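Esterase (Xanthomonas oryzae pv. oryzae, PDB 3H2G) hydrolyses ester bonds as a rice cell wall-degrading esterase that contributes to the bacterium's virulence on its host plant. Local coordinates at residues T111-S115 and Q116-V120; S157-H161 and L162-L166; A238-A241 and M242-Y246; A263-E266 and P267-G271. All blocks are in the same frame, centred on the assembly; numbering follows the deposited sequence.

All four contacts are local: contacts 1 and 2 span a helix end, contact 3 lies within one helix, and contact 4 is a turn after a short helix. Contact 1 runs into the mixed beta sheet and contact 2 packs against it; both end a helix with a Schellman motif, contact 1 in buried surroundings, contact 2 partly at the surface. They touch where Val-119 packs on Leu-159 and Leu-166. Contacts 3 and 4, with centres 12 Å apart, lie in the helical region about 34 Å or more from the first pair, centre to centre, and join through Val-240 and Val-265. Contact 3 is buried and regular; contact 4 is looser and partly buried, with waters on its carbonyls and prolines in its chain.

Contact 1. Residues T111-S115 and Q116-V120; sequences TRLAS and QGYVV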
loop_
_atom_site.group_PDB
_atom_site.type_symbol
_atom_site.label_atom_id
_atom_site.label_comp_id
_atom_site.label_asym_id
_atom_site.label_seq_id
_atom_site.Cartn_x
_atom_site.Cartn_y
_atom_site.Cartn_z
ATOM N N THR A 111 8.281 -15.252 3.186
ATOM C CA THR A 111 9.281 -15.609 4.187
ATOM C C THR A 111 9.053 -15.184 5.628
ATOM O O THR A 111 9.504 -15.867 6.546
ATOM C CB THR A 111 10.681 -15.100 3.763
ATOM O OG1 THR A 111 10.709 -13.666 3.798
ATOM C CG2 THR A 111 11.004 -15.562 2.355
ATOM N N ARG A 112 8.356 -14.073 5.842
ATOM C CA ARG A 112 8.139 -13.592 7.204
ATOM C C ARG A 112 6.738 -13.786 7.768
ATOM O O ARG A 112 6.570 -13.900 8.978
ATOM C CB ARG A 112 8.473 -12.102 7.285
ATOM C CG ARG A 112 9.860 -11.738 6.802
ATOM C CD ARG A 112 10.935 -12.307 7.707
ATOM N NE ARG A 112 12.256 -11.843 7.294
ATOM C CZ ARG A 112 13.365 -12.004 8.006
ATOM N NH1 ARG A 112 13.321 -12.626 9.178
ATOM N NH2 ARG A 112 14.517 -11.529 7.550
ATOM N N LEU A 113 5.736 -13.814 6.898
ATOM C CA LEU A 113 4.356 -13.937 7.354
ATOM C C LEU A 113 3.672 -15.270 7.051
ATOM O O LEU A 113 3.281 -15.991 7.972
ATOM C CB LEU A 113 3.539 -12.775 6.779
ATOM C CG LEU A 113 3.998 -11.390 7.266
ATOM C CD1 LEU A 113 3.277 -10.302 6.493
ATOM C CD2 LEU A 113 3.729 -11.254 8.765
ATOM N N ALA A 114 3.522 -15.600 5.773
ATOM C CA ALA A 114 2.871 -16.854 5.401
ATOM C C ALA A 114 3.619 -18.057 5.971
ATOM O O ALA A 114 3.007 -19.056 6.356
ATOM C CB ALA A 114 2.780 -16.972 3.879
ATOM N N SER A 115 4.944 -17.955 6.025
ATOM C CA SER A 115 5.774 -19.044 6.532
ATOM C C SER A 115 5.588 -19.247 8.027
ATOM O O SER A 115 6.044 -20.247 8.585
ATOM C CB SER A 115 7.246 -18.758 6.254
ATOM O OG SER A 115 7.704 -17.688 7.064
ATOM N N GLN A 116 4.928 -18.291 8.674
ATOM C CA GLN A 116 4.685 -18.368 10.105
ATOM C C GLN A 116 3.221 -18.648 10.440
ATOM O O GLN A 116 2.815 -18.543 11.599
ATOM C CB GLN A 116 5.137 -17.074 10.789
ATOM C CG GLN A 116 6.641 -16.845 10.769
ATOM C CD GLN A 116 7.431 -18.009 11.350
ATOM O OE1 GLN A 116 6.991 -18.670 12.295
ATOM N NE2 GLN A 116 8.615 -18.255 10.798
ATOM N N GLY A 117 2.427 -18.986 9.428
ATOM C CA GLY A 117 1.031 -19.311 9.673
ATOM C C GLY A 117 -0.003 -18.251 9.349
ATOM O O GLY A 117 -1.180 -18.422 9.662
ATOM N N TYR A 118 0.421 -17.153 8.737
ATOM C CA TYR A 118 -0.512 -16.095 8.377
ATOM C C TYR A 118 -1.037 -16.281 6.958
ATOM O O TYR A 118 -0.260 -16.443 6.022
ATOM C CB TYR A 118 0.156 -14.718 8.461
ATOM C CG TYR A 118 0.469 -14.243 9.860
ATOM C CD1 TYR A 118 1.619 -14.668 10.523
ATOM C CD2 TYR A 118 -0.391 -13.367 10.522
ATOM C CE1 TYR A 118 1.908 -14.228 11.812
ATOM C CE2 TYR A 118 -0.114 -12.923 11.814
ATOM C CZ TYR A 118 1.036 -13.357 12.451
ATOM O OH TYR A 118 1.314 -12.927 13.725
ATOM N N VAL A 119 -2.356 -16.276 6.797
ATOM C CA VAL A 119 -2.931 -16.368 5.462
ATOM C C VAL A 119 -2.842 -14.923 4.983
ATOM O O VAL A 119 -3.294 -14.008 5.675
ATOM C CB VAL A 119 -4.407 -16.822 5.495
ATOM C CG1 VAL A 119 -5.018 -16.729 4.100
ATOM C CG2 VAL A 119 -4.494 -18.256 5.994
ATOM N N VAL A 120 -2.236 -14.707 3.821
ATOM C CA VAL A 120 -2.072 -13.354 3.311
ATOM C C VAL A 120 -2.856 -13.115 2.030
ATOM O O VAL A 120 -2.742 -13.876 1.074
ATOM C CB VAL A 120 -0.579 -13.041 3.045
ATOM C CG1 VAL A 120 -0.420 -11.588 2.608
ATOM C CG2 VAL A 120 0.242 -13.305 4.297
HETATM O O HOH W 1 9.876 -16.301 9.273
#
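Leu-113 meets Tyr-118 across the end of helix 108-114 with both backbone and side chain. Its carbonyl O takes Gln-116 N at 2.9 Å and Tyr-118 N at 3.2 Å, the two donors arriving from opposite faces of the carbonyl plane. Beside these bonds the CB atoms of Leu-113 and Tyr-118 lie 4.2 Å apart, and Leu-113 CD2 sits over one face of the tyrosine ring. Val-120 CG2 closes on Leu-113 CB from the strand side, also at 4.2 Å. Gly-117 N returns to Ala-114 O at 3.1 Å, which completes a Schellman motif. Gly-117 is the C-prime residue: its phi of 102° would press a side chain against the preceding carbonyl, so glycine suits the place.

Further out, a chi1 of 70° sets Ser-115 OG between its own backbone N and carbonyl carbon and points it back along the helix to Thr-111 O, which it bonds at 2.6 Å from well above the carbonyl plane. Water 1 donates to the same Thr-111 O and accepts from Gln-116 NE2, each at 2.8 Å; that amide also reaches Gln-39 O. Tyr-118 OH bonds to Asp-394 of helix 376-396. Leu-113 O thus takes two N-H groups and Thr-111 O two O-H groups, giving these carbonyls at the helix end partners beside the apolar contacts to Tyr-118 and Val-120.

Contact 2. Residues S157-H161 and L162-L166; sequences SVLQH and LKTPL
Leu-159 makes the main apolar contacts, its two methyls turned to different partners. CD1 meets Leu-166 CD1 at 3.9 Å, the two side chains crossing at about a right angle, while CD2 rests against Thr-164, 3.6 Å from OG1 and nearly as close to CB. Val-158 and Leu-162, one helical turn apart, lie side by side and point the same way, with CG1 of the valine 4.1 Å from CD1 of the leucine. Having its CG1 anti to the backbone N (chi1 175°) brings the valine methyl alongside that neighbour. Branched aliphatic residues at 158, 159 and 162 suit a helix flank that lies on the sheet: Leu-159 and Leu-162 touch Ile-69, Val-158 and Leu-162 touch Phe-12, and Leu-159 reaches Val-119, which Leu-166 also meets from beyond the turn.

The backbone bonds tell how helix 141-162 stops. Leu-162 N still makes the ordinary helical bond to Val-158 O, at 3.1 Å. Beyond it the pattern becomes a Schellman motif: Thr-164 N turns back to Leu-159 O at 3.0 Å, and Lys-163 N makes a weak bond to Gln-160 O at the same length. Lys-163 is the C-prime residue, with a phi of 66°, and Leu-159 against Thr-164 occupies the position of the apolar contact that often accompanies this motif.

The polar residues take the outer side. Lys-163 passes its CG 3.8 Å from Gln-160 O and then runs out extended at the exposed surface, where Gln-160 and His-161 also lie. Past Thr-164, Pro-165 leads into strand 166-167 and shares a backbone bond with Tyr-79.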
loop_
_atom_site.group_PDB
_atom_site.type_symbol
_atom_site.label_atom_id
_atom_site.label_comp_id
_atom_site.label_asym_id
_atom_site.label_seq_id
_atom_site.Cartn_x
_atom_site.Cartn_y
_atom_site.Cartn_z
ATOM N N SER A 157 -13.681 -17.185 -0.159
ATOM C CA SER A 157 -14.410 -18.174 -0.939
ATOM C C SER A 157 -13.427 -19.247 -1.406
ATOM O O SER A 157 -13.742 -20.440 -1.401
ATOM C CB SER A 157 -15.089 -17.516 -2.141
ATOM O OG SER A 157 -16.093 -16.617 -1.702
ATOM N N VAL A 158 -12.231 -18.821 -1.801
ATOM C CA VAL A 158 -11.213 -19.770 -2.237
ATOM C C VAL A 158 -10.846 -20.645 -1.040
ATOM O O VAL A 158 -10.747 -21.867 -1.153
ATOM C CB VAL A 158 -9.934 -19.049 -2.739
ATOM C CG1 VAL A 158 -8.849 -20.075 -3.066
ATOM C CG2 VAL A 158 -10.256 -18.217 -3.969
ATOM N N LEU A 159 -10.659 -20.009 0.111
ATOM C CA LEU A 159 -10.296 -20.720 1.330
ATOM C C LEU A 159 -11.391 -21.684 1.787
ATOM O O LEU A 159 -11.094 -22.779 2.271
ATOM C CB LEU A 159 -9.969 -19.713 2.436
ATOM C CG LEU A 159 -8.742 -18.849 2.115
ATOM C CD1 LEU A 159 -8.751 -17.582 2.958
ATOM C CD2 LEU A 159 -7.473 -19.669 2.349
ATOM N N GLN A 160 -12.651 -21.280 1.632
ATOM C CA GLN A 160 -13.775 -22.132 2.017
ATOM C C GLN A 160 -13.784 -23.411 1.185
ATOM O O GLN A 160 -13.976 -24.508 1.712
ATOM C CB GLN A 160 -15.106 -21.399 1.811
ATOM C CG GLN A 160 -15.378 -20.278 2.799
ATOM C CD GLN A 160 -16.676 -19.541 2.506
ATOM O OE1 GLN A 160 -17.747 -20.147 2.439
ATOM N NE2 GLN A 160 -16.584 -18.225 2.332
ATOM N N HIS A 161 -13.582 -23.261 -0.119
ATOM C CA HIS A 161 -13.572 -24.403 -1.024
ATOM C C HIS A 161 -12.425 -25.357 -0.695
ATOM O O HIS A 161 -12.571 -26.576 -0.787
ATOM C CB HIS A 161 -13.455 -23.923 -2.472
ATOM C CG HIS A 161 -13.612 -25.016 -3.481
ATOM N ND1 HIS A 161 -14.690 -25.876 -3.484
ATOM C CD2 HIS A 161 -12.831 -25.391 -4.522
ATOM C CE1 HIS A 161 -14.565 -26.733 -4.480
ATOM N NE2 HIS A 161 -13.446 -26.460 -5.127
ATOM N N LEU A 162 -11.285 -24.794 -0.310
ATOM C CA LEU A 162 -10.114 -25.589 0.049
ATOM C C LEU A 162 -10.239 -26.139 1.461
ATOM O O LEU A 162 -9.484 -27.026 1.861
ATOM C CB LEU A 162 -8.854 -24.732 -0.023
ATOM C CG LEU A 162 -8.341 -24.334 -1.403
ATOM C CD1 LEU A 162 -7.175 -23.371 -1.240
ATOM C CD2 LEU A 162 -7.912 -25.579 -2.168
ATOM N N LYS A 163 -11.193 -25.598 2.209
ATOM C CA LYS A 163 -11.421 -25.986 3.594
ATOM C C LYS A 163 -10.243 -25.597 4.485
ATOM O O LYS A 163 -9.963 -26.248 5.489
ATOM C CB LYS A 163 -11.708 -27.488 3.696
ATOM C CG LYS A 163 -13.047 -27.879 3.083
ATOM C CD LYS A 163 -13.353 -29.357 3.268
ATOM C CE LYS A 163 -14.715 -29.704 2.680
ATOM N NZ LYS A 163 -15.030 -31.154 2.803
ATOM N N THR A 164 -9.555 -24.524 4.108
ATOM C CA THR A 164 -8.431 -24.030 4.895
ATOM C C THR A 164 -9.011 -23.534 6.220
ATOM O O THR A 164 -9.944 -22.737 6.232
ATOM C CB THR A 164 -7.728 -22.850 4.192
ATOM O OG1 THR A 164 -7.307 -23.254 2.883
ATOM C CG2 THR A 164 -6.513 -22.396 4.997
ATOM N N PRO A 165 -8.467 -24.003 7.351
ATOM C CA PRO A 165 -8.969 -23.579 8.663
ATOM C C PRO A 165 -8.583 -22.154 9.069
ATOM O O PRO A 165 -7.411 -21.858 9.295
ATOM C CB PRO A 165 -8.388 -24.635 9.599
ATOM C CG PRO A 165 -7.064 -24.926 8.972
ATOM C CD PRO A 165 -7.410 -25.019 7.493
ATOM N N LEU A 166 -9.584 -21.281 9.155
ATOM C CA LEU A 166 -9.382 -19.887 9.544
ATOM C C LEU A 166 -9.866 -19.693 10.976
ATOM O O LEU A 166 -10.895 -20.244 11.367
ATOM C CB LEU A 166 -10.155 -18.958 8.603
ATOM C CG LEU A 166 -9.799 -19.063 7.115
ATOM C CD1 LEU A 166 -10.688 -18.130 6.303
ATOM C CD2 LEU A 166 -8.333 -18.712 6.912
#

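Contact 3. Residues A238-A241 and M242-Y246; sequences AIVA and MQHTY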
loop_
_atom_site.group_PDB
_atom_site.type_symbol
_atom_site.label_atom_id
_atom_site.label_comp_id
_atom_site.label_asym_id
_atom_site.label_seq_id
_atom_site.Cartn_x
_atom_site.Cartn_y
_atom_site.Cartn_z
ATOM N N ALA A 238 0.277 10.901 -8.474
ATOM C CA ALA A 238 -0.785 11.461 -7.642
ATOM C C ALA A 238 -1.676 12.454 -8.385
ATOM O O ALA A 238 -2.900 12.387 -8.283
ATOM C CB ALA A 238 -0.182 12.133 -6.412
ATOM N N ILE A 239 -1.063 13.379 -9.117
ATOM C CA ILE A 239 -1.816 14.390 -9.862
ATOM C C ILE A 239 -2.689 13.767 -10.952
ATOM O O ILE A 239 -3.885 14.058 -11.046
ATOM C CB ILE A 239 -0.857 15.427 -10.497
ATOM C CG1 ILE A 239 -0.163 16.223 -9.388
ATOM C CG2 ILE A 239 -1.624 16.352 -11.447
ATOM C CD1 ILE A 239 0.962 17.122 -9.877
ATOM N N VAL A 240 -2.088 12.912 -11.772
ATOM C CA VAL A 240 -2.811 12.248 -12.852
ATOM C C VAL A 240 -3.956 11.387 -12.306
ATOM O O VAL A 240 -5.070 11.413 -12.834
ATOM C CB VAL A 240 -1.846 11.370 -13.690
ATOM C CG1 VAL A 240 -2.622 10.495 -14.652
ATOM C CG2 VAL A 240 -0.878 12.263 -14.462
ATOM N N ALA A 241 -3.684 10.637 -11.242
ATOM C CA ALA A 241 -4.700 9.776 -10.643
ATOM C C ALA A 241 -5.837 10.581 -10.019
ATOM O O ALA A 241 -7.007 10.244 -10.198
ATOM C CB ALA A 241 -4.068 8.862 -9.594
ATOM N N MET A 242 -5.504 11.646 -9.291
ATOM C CA MET A 242 -6.543 12.458 -8.666
ATOM C C MET A 242 -7.424 13.122 -9.718
ATOM O O MET A 242 -8.615 13.333 -9.489
ATOM C CB MET A 242 -5.925 13.507 -7.738
ATOM C CG MET A 242 -5.334 12.920 -6.461
ATOM S SD MET A 242 -6.552 12.028 -5.458
ATOM C CE MET A 242 -5.490 11.198 -4.272
ATOM N N GLN A 243 -6.842 13.452 -10.870
ATOM C CA GLN A 243 -7.620 14.053 -11.951
ATOM C C GLN A 243 -8.595 13.003 -12.495
ATOM O O GLN A 243 -9.754 13.305 -12.759
ATOM C CB GLN A 243 -6.696 14.550 -13.071
ATOM C CG GLN A 243 -7.417 14.940 -14.367
ATOM C CD GLN A 243 -8.549 15.929 -14.140
ATOM O OE1 GLN A 243 -8.416 16.870 -13.363
ATOM N NE2 GLN A 243 -9.668 15.722 -14.831
ATOM N N HIS A 244 -8.128 11.767 -12.651
ATOM C CA HIS A 244 -8.992 10.693 -13.149
ATOM C C HIS A 244 -10.133 10.438 -12.171
ATOM O O HIS A 244 -11.297 10.316 -12.557
ATOM C CB HIS A 244 -8.213 9.383 -13.307
ATOM C CG HIS A 244 -7.258 9.363 -14.460
ATOM N ND1 HIS A 244 -7.638 9.666 -15.749
ATOM C CD2 HIS A 244 -5.952 9.014 -14.525
ATOM C CE1 HIS A 244 -6.607 9.503 -16.559
ATOM N NE2 HIS A 244 -5.571 9.108 -15.842
ATOM N N THR A 245 -9.780 10.348 -10.895
ATOM C CA THR A 245 -10.745 10.072 -9.839
ATOM C C THR A 245 -11.758 11.184 -9.588
ATOM O O THR A 245 -12.964 10.933 -9.567
ATOM C CB THR A 245 -10.018 9.771 -8.506
ATOM O OG1 THR A 245 -9.097 8.687 -8.699
ATOM C CG2 THR A 245 -11.021 9.399 -7.413
ATOM N N TYR A 246 -11.273 12.409 -9.407
ATOM C CA TYR A 246 -12.155 13.535 -9.112
ATOM C C TYR A 246 -12.511 14.440 -10.282
ATOM O O TYR A 246 -13.462 15.219 -10.189
ATOM C CB TYR A 246 -11.559 14.383 -7.983
ATOM C CG TYR A 246 -11.427 13.636 -6.682
ATOM C CD1 TYR A 246 -10.207 13.079 -6.294
ATOM C CD2 TYR A 246 -12.533 13.451 -5.849
ATOM C CE1 TYR A 246 -10.091 12.355 -5.110
ATOM C CE2 TYR A 246 -12.427 12.728 -4.660
ATOM C CZ TYR A 246 -11.204 12.184 -4.297
ATOM O OH TYR A 246 -11.096 11.471 -3.122
#
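Two first torsions bring Val-240 and His-244 together one helical turn apart. Val-240 holds CG1 anti to its backbone N (chi1 170°), while His-244 sets CG beside its own N and anti to the carbonyl carbon (chi1 -73°). The two side chains then lie side by side and point the same way, with Val-240 CG1 3.5 Å from His-244 NE2. The ring leans back along the preceding turn, with CD2 3.1 Å from Val-240 O, a carbonyl that already accepts His-244 N at 3.1 Å. Further out the imidazole stacks with Tyr-135.

On the buried flank a chi1 of -71° sets Met-242 CG beside its backbone N, 3.1 Å from Ala-238 O; the bend at chi2 of this flexible chain then directs SD to the edge of the Tyr-246 ring, in its plane. The small Ala-241, against which Tyr-138 packs, offers its O to Thr-245 N at 2.9 Å, a bond running nearly straight out from the carbonyl. Thr-245 OG1 lies 3.0 Å from the same oxygen.

Gln-243 turns outward, and its OE1 accepts from the backbone N of Ile-249 and Tyr-250, tying helix 231-246 to the chain that follows. The regular bonds to Ala-238 and Ile-239 complete the turn. These carbonyls are bonded within the helix, and side chains such as His-244 and Met-242 meet other parts of the fold, at Tyr-135 and Asn-317.

Contact 4. Residues A263-E266 and P267-G271; sequences AKVE and PLFPG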
loop_
_atom_site.group_PDB
_atom_site.type_symbol
_atom_site.label_atom_id
_atom_site.label_comp_id
_atom_site.label_asym_id
_atom_site.label_seq_id
_atom_site.Cartn_x
_atom_site.Cartn_y
_atom_site.Cartn_z
ATOM N N ALA A 263 2.339 16.252 -22.407
ATOM C CA ALA A 263 1.830 15.282 -23.371
ATOM C C ALA A 263 2.235 13.835 -23.102
ATOM O O ALA A 263 1.639 12.913 -23.657
ATOM C CB ALA A 263 2.266 15.685 -24.783
ATOM N N LYS A 264 3.228 13.620 -22.249
ATOM C CA LYS A 264 3.675 12.255 -21.992
ATOM C C LYS A 264 3.410 11.697 -20.599
ATOM O O LYS A 264 3.605 10.503 -20.368
ATOM C CB LYS A 264 5.173 12.141 -22.273
ATOM C CG LYS A 264 6.042 12.922 -21.307
ATOM C CD LYS A 264 7.524 12.613 -21.510
ATOM C CE LYS A 264 7.843 11.159 -21.189
ATOM N NZ LYS A 264 9.291 10.840 -21.394
ATOM N N VAL A 265 2.952 12.537 -19.678
ATOM C CA VAL A 265 2.734 12.079 -18.308
ATOM C C VAL A 265 1.543 11.156 -18.026
ATOM O O VAL A 265 1.679 10.188 -17.270
ATOM C CB VAL A 265 2.672 13.287 -17.331
ATOM C CG1 VAL A 265 1.451 14.148 -17.622
ATOM C CG2 VAL A 265 2.655 12.790 -15.894
ATOM N N GLU A 266 0.386 11.420 -18.624
ATOM C CA GLU A 266 -0.776 10.579 -18.337
ATOM C C GLU A 266 -0.628 9.089 -18.672
ATOM O O GLU A 266 -0.958 8.233 -17.850
ATOM C CB GLU A 266 -2.032 11.162 -18.997
ATOM C CG GLU A 266 -2.397 12.547 -18.457
ATOM C CD GLU A 266 -3.845 12.933 -18.722
ATOM O OE1 GLU A 266 -4.262 12.935 -19.900
ATOM O OE2 GLU A 266 -4.566 13.237 -17.745
ATOM N N PRO A 267 -0.115 8.756 -19.868
ATOM C CA PRO A 267 0.051 7.344 -20.246
ATOM C C PRO A 267 1.011 6.539 -19.362
ATOM O O PRO A 267 1.047 5.314 -19.440
ATOM C CB PRO A 267 0.557 7.430 -21.688
ATOM C CG PRO A 267 -0.040 8.717 -22.182
ATOM C CD PRO A 267 0.171 9.640 -21.011
ATOM N N LEU A 268 1.782 7.222 -18.521
ATOM C CA LEU A 268 2.750 6.549 -17.652
ATOM C C LEU A 268 2.207 6.096 -16.297
ATOM O O LEU A 268 2.808 5.242 -15.639
ATOM C CB LEU A 268 3.938 7.474 -17.376
ATOM C CG LEU A 268 4.815 7.977 -18.523
ATOM C CD1 LEU A 268 5.748 9.061 -17.993
ATOM C CD2 LEU A 268 5.613 6.813 -19.113
ATOM N N PHE A 269 1.073 6.650 -15.881
ATOM C CA PHE A 269 0.548 6.336 -14.557
ATOM C C PHE A 269 -0.888 5.827 -14.467
ATOM O O PHE A 269 -1.814 6.611 -14.267
ATOM C CB PHE A 269 0.701 7.579 -13.675
ATOM C CG PHE A 269 2.123 8.064 -13.558
ATOM C CD1 PHE A 269 3.058 7.341 -12.821
ATOM C CD2 PHE A 269 2.530 9.233 -14.194
ATOM C CE1 PHE A 269 4.381 7.774 -12.717
ATOM C CE2 PHE A 269 3.853 9.678 -14.099
ATOM C CZ PHE A 269 4.778 8.946 -13.358
ATOM N N PRO A 270 -1.093 4.503 -14.592
ATOM C CA PRO A 270 -0.084 3.460 -14.814
ATOM C C PRO A 270 0.154 3.261 -16.307
ATOM O O PRO A 270 -0.615 3.753 -17.130
ATOM C CB PRO A 270 -0.717 2.236 -14.162
ATOM C CG PRO A 270 -2.156 2.411 -14.506
ATOM C CD PRO A 270 -2.392 3.897 -14.242
ATOM N N GLY A 271 1.212 2.535 -16.654
ATOM C CA GLY A 271 1.504 2.314 -18.057
ATOM C C GLY A 271 2.392 1.118 -18.339
ATOM O O GLY A 271 2.354 0.115 -17.628
HETATM O O HOH W 2 -3.159 7.726 -16.473
HETATM O O HOH W 3 -2.539 5.380 -17.885
#
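Val-265 lays its CG2 against the rim of the Phe-269 ring, in the ring plane and 3.8 Å from CE2, with the two side chains crossing at about a right angle. A chi1 of 66° puts the valine CG1 between backbone N and carbonyl carbon and leaves CG2 anti to the N, at the ring. Phe-269 CD2 also lies 3.3 Å from Val-265 O, and Leu-268 CB packs over one face of the same ring. A flat, bulky phenylalanine suits the spot, since it also meets Tyr-237 and Met-278.

The backbone coils tightly here. Leu-268 N bonds to Val-265 O, and Phe-269 N to Glu-266 O, both at 3.2 Å and both from well above the carbonyl plane: two successive bonds from residue i+3 back to residue i. Leu-268 CG comes to 3.4 Å from Lys-264 O. Pro-267 has no N-H to place, and its CD lies 3.6 Å from that same oxygen.

Water 2 lies 2.6 Å from Glu-266 O and close to Phe-269 O. A cis peptide before Pro-270 then turns the chain, and Gly-271, without a side chain, can pass close to Pro-267 O. Glu-266 N is buried with no partner in the model, while Glu-266 OE2 is hydrogen-bonded to Tyr-250 OH. Two i+3 bonds and the Val-265 with Phe-269 contact thus join the two halves of the turn, and Pro-267 brings no N-H to add a further bond.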